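Local coordinates for protein phosphoribosylformylglycinamidine cyclo-ligase (Thermus thermophilus HB8, PDB 5AVM) that probably catalyses the ATP-dependent ring closure of formylglycinamidine ribonucleotide to 5-aminoimidazole ribonucleotide in de novo purine synthesis, at residues D90-G95 and A223-F228; E112-A117 and G148-A153; E173-L178 and E237-A242; Y190-K195 and R292-G297; V206-E211 and L279-G284. All blocks are in the same frame, centred on the assembly; numbering follows the deposited sequence.

Interaction 1 joins the N-terminal and C-terminal family regions, and the other four lie within one region or the other. It touches interaction 3, Ala93 CB lying 3.9 Å from Ala241 O, and the helix 225-233 of the former leads along the chain to the edge strand of the latter. Interactions 4 and 5, with centres 13 Å apart, form a second cluster in which Ile193 CG1 packs 3.9 Å from Leu279 CD1; interaction 4 also carries a sulfate at the start of helix 190-196. Interaction 2, confined to the N-terminal region, stands apart: its nearest atoms are about 8 Å from interaction 4 and about 11 Å from interaction 1.

Interaction 1 (D90-G95 and A223-F228); sequences DLLAQG and AYLKEF
Leu92, near the end of helix 79-92, pushes its side chain into the angle made by Tyr224, Leu225 and Phe228 at the start of helix 225-233. All four residues are buried, and the two backbones come within 7.0 Å at the CA atoms of Leu92 and Leu225. The tight part has two sites, the phenyl face and the backbone at Tyr224-Leu225. Leu92 CB sits 4.0 Å from the centroid of the Phe228 ring and only 4° off its normal, which defines a CH-pi contact over the middle of the face. At the rim of the same ring, Phe228 CE2 comes to 3.3 Å from Leu92 O. With CG of Leu92 anti to its carbonyl carbon (chi1 -73°), the two methyls divide the work: CD1 presses on the backbone, 3.3 Å from Leu225 N, while CD2 lies 3.7 Å from Leu225 CD1 and 3.9 Å from Phe228 CG. The looser side is marked by exposed Lys226. The CB of Ala93 and of Gln94 is directed away from helix 225-233, Gln94 leaning on Val57 instead. Gly95, with positive phi, is the C-prime residue of the Schellman motif that ends the first helix. Around this core, Phe228 packs on Met300, Leu302 and Leu180, Tyr224 OH is hydrogen-bonded to Pro181 O, and Asp90 and Leu91 lean on Thr59; the contact thus joins a helix lying on strand 54-62 to one lying on strands 176-181 and 298-304.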
# COMPACT_ATOMS: atom_id res chain seq x y z
N ASP B 90 -7.28 12.72 1.06
CA ASP B 90 -6.67 12.67 -0.27
C ASP B 90 -7.71 12.31 -1.33
O ASP B 90 -7.57 12.66 -2.50
CB ASP B 90 -5.52 11.66 -0.30
CG ASP B 90 -4.17 12.29 -0.00
OD1 ASP B 90 -4.14 13.46 0.45
OD2 ASP B 90 -3.14 11.62 -0.22
N LEU B 91 -8.76 11.62 -0.89
CA LEU B 91 -9.84 11.21 -1.76
C LEU B 91 -10.86 12.35 -1.88
O LEU B 91 -11.37 12.61 -2.97
CB LEU B 91 -10.51 9.94 -1.22
CG LEU B 91 -10.57 8.73 -2.16
CD1 LEU B 91 -9.17 8.27 -2.53
CD2 LEU B 91 -11.33 7.61 -1.50
N LEU B 92 -11.15 13.02 -0.77
CA LEU B 92 -12.09 14.14 -0.78
C LEU B 92 -11.61 15.25 -1.70
O LEU B 92 -12.41 16.03 -2.20
CB LEU B 92 -12.29 14.70 0.63
CG LEU B 92 -13.11 13.83 1.59
CD1 LEU B 92 -13.07 14.45 2.99
CD2 LEU B 92 -14.54 13.69 1.10
N ALA B 93 -10.30 15.31 -1.90
CA ALA B 93 -9.70 16.32 -2.78
C ALA B 93 -10.07 16.02 -4.23
O ALA B 93 -10.11 16.91 -5.07
CB ALA B 93 -8.20 16.32 -2.62
N GLN B 94 -10.33 14.74 -4.52
CA GLN B 94 -10.71 14.31 -5.86
C GLN B 94 -12.21 14.50 -6.09
O GLN B 94 -12.68 14.60 -7.22
CB GLN B 94 -10.35 12.83 -6.05
CG GLN B 94 -8.86 12.53 -5.90
CD GLN B 94 -8.54 11.07 -6.18
OE1 GLN B 94 -8.94 10.52 -7.20
NE2 GLN B 94 -7.79 10.44 -5.28
N GLY B 95 -12.96 14.54 -4.99
CA GLY B 95 -14.41 14.71 -5.04
C GLY B 95 -15.12 13.41 -4.73
O GLY B 95 -16.33 13.29 -4.94
N ALA B 223 -10.19 14.51 9.62
CA ALA B 223 -10.93 14.14 8.42
C ALA B 223 -12.00 15.18 8.12
O ALA B 223 -12.65 15.68 9.04
CB ALA B 223 -11.58 12.78 8.61
N TYR B 224 -12.19 15.49 6.84
CA TYR B 224 -13.18 16.47 6.43
C TYR B 224 -14.35 15.86 5.67
O TYR B 224 -15.01 16.54 4.88
CB TYR B 224 -12.52 17.56 5.59
CG TYR B 224 -11.42 18.26 6.35
CD1 TYR B 224 -11.72 19.07 7.45
CD2 TYR B 224 -10.09 18.05 6.04
CE1 TYR B 224 -10.72 19.64 8.22
CE2 TYR B 224 -9.08 18.61 6.79
CZ TYR B 224 -9.40 19.40 7.88
OH TYR B 224 -8.38 19.94 8.64
N LEU B 225 -14.62 14.58 5.92
CA LEU B 225 -15.71 13.90 5.24
C LEU B 225 -17.06 14.52 5.63
O LEU B 225 -17.89 14.83 4.77
CB LEU B 225 -15.68 12.39 5.57
CG LEU B 225 -16.67 11.45 4.84
CD1 LEU B 225 -16.60 11.67 3.34
CD2 LEU B 225 -16.34 10.00 5.19
N LYS B 226 -17.26 14.72 6.93
CA LYS B 226 -18.49 15.31 7.44
C LYS B 226 -18.71 16.67 6.76
O LYS B 226 -19.82 16.98 6.32
CB LYS B 226 -18.39 15.44 8.96
CG LYS B 226 -18.00 14.11 9.63
CD LYS B 226 -17.82 14.18 11.14
CE LYS B 226 -19.14 14.25 11.90
NZ LYS B 226 -18.94 14.26 13.38
N GLU B 227 -17.65 17.47 6.67
CA GLU B 227 -17.73 18.78 6.03
C GLU B 227 -18.27 18.64 4.61
O GLU B 227 -19.39 19.07 4.32
CB GLU B 227 -16.34 19.41 5.94
CG GLU B 227 -16.01 20.38 7.05
CD GLU B 227 -15.69 19.73 8.37
OE1 GLU B 227 -15.53 18.49 8.40
OE2 GLU B 227 -15.59 20.46 9.37
N PHE B 228 -17.47 18.03 3.74
CA PHE B 228 -17.82 17.81 2.34
C PHE B 228 -19.24 17.33 2.13
O PHE B 228 -19.94 17.84 1.25
CB PHE B 228 -16.85 16.81 1.70
CG PHE B 228 -15.56 17.43 1.25
CD1 PHE B 228 -14.64 17.90 2.17
CD2 PHE B 228 -15.30 17.60 -0.11
CE1 PHE B 228 -13.47 18.55 1.74
CE2 PHE B 228 -14.14 18.25 -0.54
CZ PHE B 228 -13.22 18.73 0.39

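Interaction 2 (E112-A117 and G148-A153); sequences EGVLAA and GAWDIA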
# COMPACT_ATOMS: atom_id res chain seq x y z
N GLU B 112 3.61 -7.81 19.66
CA GLU B 112 2.21 -8.19 19.89
C GLU B 112 1.46 -7.02 20.52
O GLU B 112 0.32 -6.73 20.15
CB GLU B 112 2.12 -9.42 20.80
CG GLU B 112 0.68 -9.75 21.24
CD GLU B 112 0.50 -11.17 21.79
OE1 GLU B 112 1.17 -11.53 22.78
OE2 GLU B 112 -0.33 -11.91 21.22
N GLY B 113 2.09 -6.36 21.47
CA GLY B 113 1.46 -5.23 22.12
C GLY B 113 1.04 -4.17 21.12
O GLY B 113 -0.14 -4.03 20.82
N VAL B 114 2.02 -3.43 20.59
CA VAL B 114 1.73 -2.35 19.64
C VAL B 114 1.04 -2.78 18.35
O VAL B 114 0.43 -1.95 17.67
CB VAL B 114 3.02 -1.56 19.27
CG1 VAL B 114 3.99 -1.55 20.45
CG2 VAL B 114 3.66 -2.13 18.03
N LEU B 115 1.11 -4.05 17.99
CA LEU B 115 0.45 -4.52 16.78
C LEU B 115 -1.05 -4.53 17.02
O LEU B 115 -1.83 -4.08 16.18
CB LEU B 115 0.91 -5.93 16.43
CG LEU B 115 0.18 -6.58 15.25
CD1 LEU B 115 0.44 -5.78 13.97
CD2 LEU B 115 0.64 -8.01 15.10
N ALA B 116 -1.45 -5.02 18.19
CA ALA B 116 -2.85 -5.09 18.56
C ALA B 116 -3.44 -3.70 18.73
O ALA B 116 -4.58 -3.46 18.33
CB ALA B 116 -3.01 -5.89 19.84
N ALA B 117 -2.68 -2.80 19.34
CA ALA B 117 -3.12 -1.43 19.58
C ALA B 117 -3.30 -0.67 18.28
O ALA B 117 -4.11 0.25 18.20
CB ALA B 117 -2.12 -0.71 20.46
N GLY B 148 12.98 -1.40 16.51
CA GLY B 148 11.76 -0.84 17.08
C GLY B 148 10.90 0.01 16.16
O GLY B 148 9.83 0.47 16.57
N ALA B 149 11.35 0.21 14.93
CA ALA B 149 10.62 1.03 13.96
C ALA B 149 9.45 0.30 13.28
O ALA B 149 9.45 -0.93 13.17
CB ALA B 149 11.58 1.57 12.91
N TRP B 150 8.48 1.09 12.84
CA TRP B 150 7.27 0.61 12.16
C TRP B 150 6.92 1.54 11.01
O TRP B 150 7.29 2.71 11.01
CB TRP B 150 6.07 0.61 13.11
CG TRP B 150 5.94 -0.55 14.04
CD1 TRP B 150 6.67 -0.79 15.17
CD2 TRP B 150 4.99 -1.61 13.94
NE1 TRP B 150 6.22 -1.94 15.78
CE2 TRP B 150 5.20 -2.47 15.04
CE3 TRP B 150 3.98 -1.93 13.01
CZ2 TRP B 150 4.43 -3.62 15.25
CZ3 TRP B 150 3.22 -3.08 13.22
CH2 TRP B 150 3.45 -3.90 14.33
N ASP B 151 6.20 1.02 10.03
CA ASP B 151 5.75 1.81 8.90
C ASP B 151 4.28 1.44 8.73
O ASP B 151 3.94 0.29 8.48
CB ASP B 151 6.52 1.45 7.63
CG ASP B 151 6.25 2.42 6.49
OD1 ASP B 151 5.14 2.98 6.43
OD2 ASP B 151 7.14 2.63 5.64
N ILE B 152 3.42 2.43 8.89
CA ILE B 152 1.99 2.23 8.79
C ILE B 152 1.50 2.86 7.50
O ILE B 152 1.48 4.09 7.36
CB ILE B 152 1.30 2.85 10.01
CG1 ILE B 152 1.94 2.28 11.29
CG2 ILE B 152 -0.20 2.59 9.97
CD1 ILE B 152 1.50 2.96 12.56
N ALA B 153 1.11 2.02 6.55
CA ALA B 153 0.62 2.46 5.25
C ALA B 153 -0.73 1.82 5.00
O ALA B 153 -1.14 0.91 5.71
CB ALA B 153 1.58 2.07 4.16
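Leu115 and Trp150 have the nearest CA atoms of the two segments, yet these are 9.7 Å apart, so helix 112-129 and strand 150-161 meet through side chains alone. Residues 112-117 are the first turns of that helix, and residues 150-153 open the strand. The indole spans most of the gap. Its CG stands anti to the carbonyl carbon (chi1 -81°), which carries the six-membered ring toward the helix. Leu115 comes to the outer edge of that ring, near its plane, with CD1 3.6 Å from Trp150 CH2 and CB 3.9 Å from the same carbon; the two side chains cross at about a right angle. Val114 CG2 arrives obliquely, 3.2 Å from Trp150 CZ2, unusually short for two carbons; with chi1 of Val114 at -31°, the exact fit is doubtful. Leu71 of helix 66-72 and Leu105 and Ala107 of strand 97-107 also pack on the indole. The next strand residue, Asp151, hydrogen-bonds instead to Tyr104 and Tyr145 of the second subunit, so neighbouring positions serve the helix and the dimer interface. The contact sets hydrocarbon groups against the indole with no polar bond between the segments, which implies matching by shape and hydrophobic burial.

Interaction 3 (E173-L178 and E237-A242); sequences EGDALL and ELHAAA
His239 reaches across to Asp175 where the two segments lead into strands 240-243 and 176-181, with strand 298-304 between them in the sheet. Its CB points toward the other segment and lies 4.1 Å from Asp175 OD2. CG is anti to the carbonyl carbon: chi1 (-70°) carries the ring toward Asp175, and the second torsion, close to anti, turns ND1 to the carboxylate. ND1 donates to Asp175 OD2 at 2.8 Å on its syn side, a bent bond with an N-H...O angle of 136°; the oxygen is tilted from the ring plane, and the carboxylate is turned 74° against the ring. The next atom, CE1, passes 3.3 Å from Asp175 OD1. At the tip, NE2 donates to Glu237 OE1 at 2.9 Å, near the ring plane but from above the plane of that carboxylate. Asp175 OD2 takes a second hydrogen bond from Arg172 N, so one oxygen links His239 to the backbone just before Asp175. Side chains of Asp175, Glu237 and His239 all pack on Pro305. His239 and Ala240 together face Val303, a classic beta bulge where edge strand 240-243 begins. A leucine in place of His239 would probably leave buried Asp175 with only the Arg172 N bond among those described here, and Glu237 without its ring N-H partner. Carboxylate oxygens face both ring nitrogens, an arrangement that would favour a protonated, positively charged imidazole.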
# COMPACT_ATOMS: atom_id res chain seq x y z
N GLU B 173 -10.28 31.90 -12.75
CA GLU B 173 -9.66 33.01 -12.05
C GLU B 173 -10.71 33.78 -11.26
O GLU B 173 -11.75 34.17 -11.81
CB GLU B 173 -8.97 33.97 -13.02
CG GLU B 173 -8.25 35.11 -12.31
CD GLU B 173 -8.03 36.31 -13.21
OE1 GLU B 173 -7.43 36.14 -14.29
OE2 GLU B 173 -8.45 37.42 -12.82
N GLY B 174 -10.45 33.99 -9.98
CA GLY B 174 -11.39 34.72 -9.15
C GLY B 174 -12.00 33.87 -8.05
O GLY B 174 -12.75 34.36 -7.21
N ASP B 175 -11.70 32.58 -8.06
CA ASP B 175 -12.24 31.70 -7.03
C ASP B 175 -11.73 32.11 -5.66
O ASP B 175 -10.68 32.74 -5.52
CB ASP B 175 -11.84 30.24 -7.28
CG ASP B 175 -12.65 29.59 -8.38
OD1 ASP B 175 -13.85 29.94 -8.51
OD2 ASP B 175 -12.09 28.72 -9.08
N ALA B 176 -12.50 31.74 -4.65
CA ALA B 176 -12.14 32.01 -3.27
C ALA B 176 -11.39 30.80 -2.71
O ALA B 176 -11.65 29.66 -3.11
CB ALA B 176 -13.40 32.28 -2.45
N LEU B 177 -10.45 31.04 -1.81
CA LEU B 177 -9.70 29.96 -1.19
C LEU B 177 -10.29 29.77 0.20
O LEU B 177 -10.14 30.63 1.07
CB LEU B 177 -8.22 30.31 -1.09
CG LEU B 177 -7.49 30.72 -2.37
CD1 LEU B 177 -6.01 30.85 -2.08
CD2 LEU B 177 -7.70 29.69 -3.46
N LEU B 178 -10.98 28.66 0.40
CA LEU B 178 -11.61 28.36 1.68
C LEU B 178 -10.82 27.24 2.35
O LEU B 178 -10.73 26.13 1.83
CB LEU B 178 -13.06 27.94 1.45
CG LEU B 178 -14.08 27.92 2.60
CD1 LEU B 178 -15.45 27.78 1.98
CD2 LEU B 178 -13.81 26.80 3.59
N GLU B 237 -21.17 24.57 -5.17
CA GLU B 237 -20.24 24.43 -6.29
C GLU B 237 -18.78 24.48 -5.85
O GLU B 237 -18.29 25.51 -5.38
CB GLU B 237 -20.47 25.54 -7.32
CG GLU B 237 -19.58 25.43 -8.57
CD GLU B 237 -19.71 26.62 -9.54
OE1 GLU B 237 -19.14 26.54 -10.65
OE2 GLU B 237 -20.38 27.62 -9.20
N LEU B 238 -18.09 23.35 -5.99
CA LEU B 238 -16.67 23.24 -5.64
C LEU B 238 -15.91 23.01 -6.94
O LEU B 238 -16.35 22.23 -7.78
CB LEU B 238 -16.43 22.06 -4.70
CG LEU B 238 -16.76 22.19 -3.21
CD1 LEU B 238 -15.91 23.29 -2.62
CD2 LEU B 238 -18.23 22.49 -3.01
N HIS B 239 -14.78 23.68 -7.11
CA HIS B 239 -13.97 23.52 -8.31
C HIS B 239 -12.81 22.56 -8.11
O HIS B 239 -12.66 21.58 -8.84
CB HIS B 239 -13.43 24.86 -8.79
CG HIS B 239 -14.47 25.78 -9.34
ND1 HIS B 239 -14.17 26.98 -9.92
CD2 HIS B 239 -15.82 25.66 -9.38
CE1 HIS B 239 -15.29 27.57 -10.31
NE2 HIS B 239 -16.31 26.79 -9.99
N ALA B 240 -11.98 22.86 -7.12
CA ALA B 240 -10.83 22.03 -6.81
C ALA B 240 -10.64 22.00 -5.30
O ALA B 240 -11.40 22.63 -4.56
CB ALA B 240 -9.58 22.58 -7.49
N ALA B 241 -9.64 21.26 -4.84
CA ALA B 241 -9.37 21.17 -3.42
C ALA B 241 -7.98 20.61 -3.24
O ALA B 241 -7.49 19.85 -4.07
CB ALA B 241 -10.40 20.26 -2.74
N ALA B 242 -7.34 21.02 -2.15
CA ALA B 242 -5.99 20.56 -1.88
C ALA B 242 -5.89 20.11 -0.45
O ALA B 242 -6.35 20.79 0.46
CB ALA B 242 -4.99 21.68 -2.14

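Interaction 4 (Y190-K195 and R292-G297); sequences YSLIRK and RVFNMG. With SO4 (sulfate ion), chain L.
Leu192 of helix 190-196 fits against Val293 and Phe294, where helix 287-293 ends and gives way to a loop that makes an Asx turn at Asn295. The fit is one of shape. The methyl CD2 of Leu192 drops into the fork of Val293, 3.8 Å from both CG1 and CG2. Leu192 has CG anti to its backbone N (chi1 -178°), a setting that swings this branch across to the second helix. Beside the fork stands the Phe294 ring, a flat wedge whose outer end enters the groove between Leu192 and Ile193. Its CE2 is 4.0 Å from Leu192 CD2, and its CE1 is 3.6 Å from Ile193 CG1, both approaches being oblique to the ring. Val293 CG1 lies over the centre of one face, so the valine serves the leucine and backs the phenyl at once. Ile193 is a bump with two uses: CD1 rests 3.7 Å from Phe294 CE1 and also over one face of the Tyr190 ring. Trimmed to an alanine, Phe294 would probably leave the Leu192-Ile193 groove unfilled and Val293 CG1 without the ring it backs. In the following loop, Asn295 OD1 accepts from Gly297 N at 2.7 Å. The helix start holds a sulfate, probably from the crystallisation liquor and also bonded by Gly189 N: Tyr190 N donates to its O3 at 3.1 Å, with an N-H...O angle of 153°.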
# COMPACT_ATOMS: atom_id res chain seq x y z
N TYR B 190 6.85 15.42 10.80
CA TYR B 190 7.21 14.93 12.11
C TYR B 190 8.67 14.58 12.27
O TYR B 190 9.10 14.17 13.35
CB TYR B 190 6.32 13.75 12.50
CG TYR B 190 4.97 14.19 13.00
CD1 TYR B 190 3.99 14.66 12.12
CD2 TYR B 190 4.68 14.17 14.36
CE1 TYR B 190 2.76 15.10 12.58
CE2 TYR B 190 3.45 14.61 14.84
CZ TYR B 190 2.49 15.07 13.94
OH TYR B 190 1.27 15.47 14.41
N SER B 191 9.45 14.72 11.20
CA SER B 191 10.87 14.43 11.28
C SER B 191 11.52 15.70 11.85
O SER B 191 12.43 15.64 12.69
CB SER B 191 11.45 14.14 9.90
OG SER B 191 12.85 13.95 10.00
N LEU B 192 11.03 16.84 11.39
CA LEU B 192 11.52 18.13 11.86
C LEU B 192 11.11 18.20 13.32
O LEU B 192 11.91 18.55 14.19
CB LEU B 192 10.89 19.27 11.05
CG LEU B 192 11.29 20.72 11.34
CD1 LEU B 192 12.78 20.81 11.68
CD2 LEU B 192 10.98 21.59 10.14
N ILE B 193 9.85 17.84 13.58
CA ILE B 193 9.29 17.84 14.93
C ILE B 193 10.08 17.00 15.94
O ILE B 193 10.42 17.48 17.01
CB ILE B 193 7.82 17.33 14.91
CG1 ILE B 193 6.91 18.40 14.31
CG2 ILE B 193 7.36 16.97 16.30
CD1 ILE B 193 5.51 17.91 13.99
N ARG B 194 10.37 15.75 15.60
CA ARG B 194 11.11 14.88 16.51
C ARG B 194 12.48 15.44 16.85
O ARG B 194 13.01 15.19 17.94
CB ARG B 194 11.22 13.46 15.94
CG ARG B 194 9.90 12.69 15.90
CD ARG B 194 10.10 11.23 15.51
NE ARG B 194 10.86 10.48 16.51
CZ ARG B 194 11.94 9.76 16.25
NH1 ARG B 194 12.41 9.69 15.01
NH2 ARG B 194 12.56 9.11 17.22
N LYS B 195 13.05 16.20 15.92
CA LYS B 195 14.35 16.82 16.14
C LYS B 195 14.20 18.02 17.07
O LYS B 195 14.96 18.19 18.03
CB LYS B 195 14.96 17.30 14.83
CG LYS B 195 16.02 18.39 15.01
CD LYS B 195 16.56 18.90 13.68
CE LYS B 195 17.39 20.17 13.87
NZ LYS B 195 16.56 21.32 14.34
N ARG B 292 6.79 25.30 4.40
CA ARG B 292 7.31 24.32 3.46
C ARG B 292 7.24 22.93 4.07
O ARG B 292 7.26 21.93 3.36
CB ARG B 292 8.75 24.68 3.13
CG ARG B 292 9.31 24.11 1.86
CD ARG B 292 10.77 24.50 1.77
NE ARG B 292 11.52 23.93 2.89
CZ ARG B 292 12.48 24.55 3.55
NH1 ARG B 292 12.82 25.79 3.22
NH2 ARG B 292 13.09 23.94 4.56
N VAL B 293 7.15 22.88 5.39
CA VAL B 293 7.11 21.61 6.11
C VAL B 293 5.76 21.33 6.79
O VAL B 293 5.27 20.20 6.76
CB VAL B 293 8.24 21.56 7.20
CG1 VAL B 293 8.13 20.29 8.03
CG2 VAL B 293 9.61 21.63 6.55
N PHE B 294 5.16 22.37 7.38
CA PHE B 294 3.89 22.22 8.10
C PHE B 294 2.68 22.83 7.41
O PHE B 294 2.81 23.71 6.56
CB PHE B 294 4.03 22.82 9.49
CG PHE B 294 5.16 22.26 10.28
CD1 PHE B 294 5.19 20.91 10.63
CD2 PHE B 294 6.22 23.07 10.68
CE1 PHE B 294 6.26 20.38 11.36
CE2 PHE B 294 7.29 22.54 11.42
CZ PHE B 294 7.31 21.20 11.76
N ASN B 295 1.50 22.36 7.79
CA ASN B 295 0.27 22.85 7.18
C ASN B 295 -0.15 24.22 7.72
O ASN B 295 -1.07 24.86 7.18
CB ASN B 295 -0.87 21.85 7.37
CG ASN B 295 -1.21 21.59 8.83
OD1 ASN B 295 -1.50 22.52 9.59
ND2 ASN B 295 -1.19 20.33 9.22
N MET B 296 0.53 24.68 8.77
CA MET B 296 0.25 25.99 9.37
C MET B 296 -1.22 26.23 9.69
O MET B 296 -1.67 27.37 9.73
CB MET B 296 0.76 27.09 8.44
CG MET B 296 2.24 26.98 8.10
SD MET B 296 3.31 27.28 9.52
CE MET B 296 3.18 25.80 10.39
N GLY B 297 -1.96 25.15 9.94
CA GLY B 297 -3.37 25.29 10.24
C GLY B 297 -4.28 25.10 9.04
O GLY B 297 -5.50 25.10 9.16
S SO4 L . 7.26 12.92 7.88
O1 SO4 L . 8.52 12.78 8.62
O2 SO4 L . 6.99 11.68 7.11
O3 SO4 L . 6.15 13.14 8.84
O4 SO4 L . 7.35 14.07 6.97

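Interaction 5 (V206-E211 and L279-G284); sequences VPELGE and LQRLGG
Arg281 NH1 donates to Glu208 OE2 at 2.8 Å, a salt bridge between the last turn of helix 275-283, which closes in a Schellman motif, and the loop leading to helix 213-218. The N-H...O angle is 152°, and the nitrogen meets the syn lone pair of OE2, on the side of the other oxygen. The carboxylate and guanidinium planes differ by only 19°, so the groups meet nearly coplanar and edge on. Even so the pairing is single: only NH1-OE2 is a hydrogen bond across the two segments, and Glu208 OE1 lies 5.5 Å from Arg281 NH2. The side chains come from opposite directions. Glu208 starts with CG between its backbone N and carbonyl carbon (chi1 55°) and then runs extended to the acid, whereas the arginine bends at chi3 to bring NH1 forward. Both residues are exposed, and solvent would probably weaken the bond; Arg281 also touches a crystal neighbour, so its pose may owe something to the lattice. Beneath this surface link, the packing of Glu208 and Val206 on Tyr278, and of Leu282 on Val196, ties the loop and helix 190-196 to helix 275-283. Gly284, with positive phi, is the C-prime residue of the Schellman motif: Ile285 N turns back to Gln280 O, and Gly284 N makes a weak bond of 3.1 Å to Arg281 O.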
# COMPACT_ATOMS: atom_id res chain seq x y z
N VAL B 206 2.28 22.60 28.64
CA VAL B 206 2.90 23.77 28.02
C VAL B 206 1.98 24.97 28.22
O VAL B 206 0.76 24.85 28.07
CB VAL B 206 3.15 23.55 26.51
CG1 VAL B 206 3.81 24.77 25.91
CG2 VAL B 206 4.02 22.33 26.30
N PRO B 207 2.54 26.14 28.56
CA PRO B 207 1.68 27.31 28.75
C PRO B 207 0.83 27.64 27.53
O PRO B 207 -0.37 27.37 27.50
CB PRO B 207 2.67 28.42 29.09
CG PRO B 207 3.91 28.00 28.35
CD PRO B 207 3.96 26.53 28.68
N GLU B 208 1.48 28.21 26.52
CA GLU B 208 0.82 28.62 25.29
C GLU B 208 0.02 27.58 24.49
O GLU B 208 -0.61 27.94 23.50
CB GLU B 208 1.84 29.28 24.37
CG GLU B 208 3.06 28.43 24.06
CD GLU B 208 4.17 29.24 23.41
OE1 GLU B 208 3.98 29.73 22.27
OE2 GLU B 208 5.24 29.40 24.04
N LEU B 209 0.04 26.32 24.92
CA LEU B 209 -0.69 25.27 24.19
C LEU B 209 -2.04 24.92 24.80
O LEU B 209 -3.01 24.69 24.07
CB LEU B 209 0.16 23.99 24.09
CG LEU B 209 1.56 24.09 23.49
CD1 LEU B 209 2.14 22.70 23.33
CD2 LEU B 209 1.51 24.80 22.15
N GLY B 210 -2.12 24.89 26.13
CA GLY B 210 -3.36 24.53 26.79
C GLY B 210 -3.36 23.03 27.04
O GLY B 210 -4.34 22.45 27.53
N GLU B 211 -2.24 22.40 26.70
CA GLU B 211 -2.05 20.96 26.86
C GLU B 211 -0.56 20.71 26.70
O GLU B 211 0.21 21.67 26.54
CB GLU B 211 -2.82 20.22 25.76
CG GLU B 211 -2.20 20.36 24.37
CD GLU B 211 -3.20 20.09 23.27
OE1 GLU B 211 -4.05 19.19 23.44
OE2 GLU B 211 -3.13 20.76 22.22
N LEU B 279 6.93 25.22 18.10
CA LEU B 279 7.97 24.38 17.53
C LEU B 279 8.97 25.30 16.85
O LEU B 279 10.17 25.22 17.06
CB LEU B 279 7.36 23.42 16.51
CG LEU B 279 6.31 22.44 17.05
CD1 LEU B 279 5.64 21.71 15.90
CD2 LEU B 279 6.98 21.47 18.00
N GLN B 280 8.44 26.19 16.02
CA GLN B 280 9.23 27.16 15.28
C GLN B 280 10.24 27.85 16.20
O GLN B 280 11.44 27.87 15.93
CB GLN B 280 8.29 28.18 14.65
CG GLN B 280 8.93 29.39 14.02
CD GLN B 280 7.90 30.30 13.38
OE1 GLN B 280 6.81 30.49 13.92
NE2 GLN B 280 8.23 30.86 12.22
N ARG B 281 9.74 28.43 17.30
CA ARG B 281 10.58 29.13 18.26
C ARG B 281 11.61 28.20 18.91
O ARG B 281 12.79 28.54 19.00
CB ARG B 281 9.71 29.76 19.35
CG ARG B 281 9.63 31.28 19.33
CD ARG B 281 8.83 31.77 20.53
NE ARG B 281 9.37 31.22 21.77
CZ ARG B 281 8.64 30.72 22.76
NH1 ARG B 281 7.31 30.70 22.65
NH2 ARG B 281 9.23 30.22 23.84
N LEU B 282 11.15 27.04 19.37
CA LEU B 282 12.01 26.05 20.03
C LEU B 282 13.11 25.57 19.10
O LEU B 282 14.27 25.47 19.49
CB LEU B 282 11.18 24.86 20.51
CG LEU B 282 11.90 23.75 21.27
CD1 LEU B 282 12.36 24.26 22.62
CD2 LEU B 282 10.97 22.57 21.45
N GLY B 283 12.73 25.28 17.86
CA GLY B 283 13.69 24.80 16.88
C GLY B 283 14.28 25.95 16.09
O GLY B 283 15.10 25.74 15.21
N GLY B 284 13.86 27.17 16.42
CA GLY B 284 14.36 28.34 15.72
C GLY B 284 14.19 28.11 14.23
O GLY B 284 15.12 28.31 13.45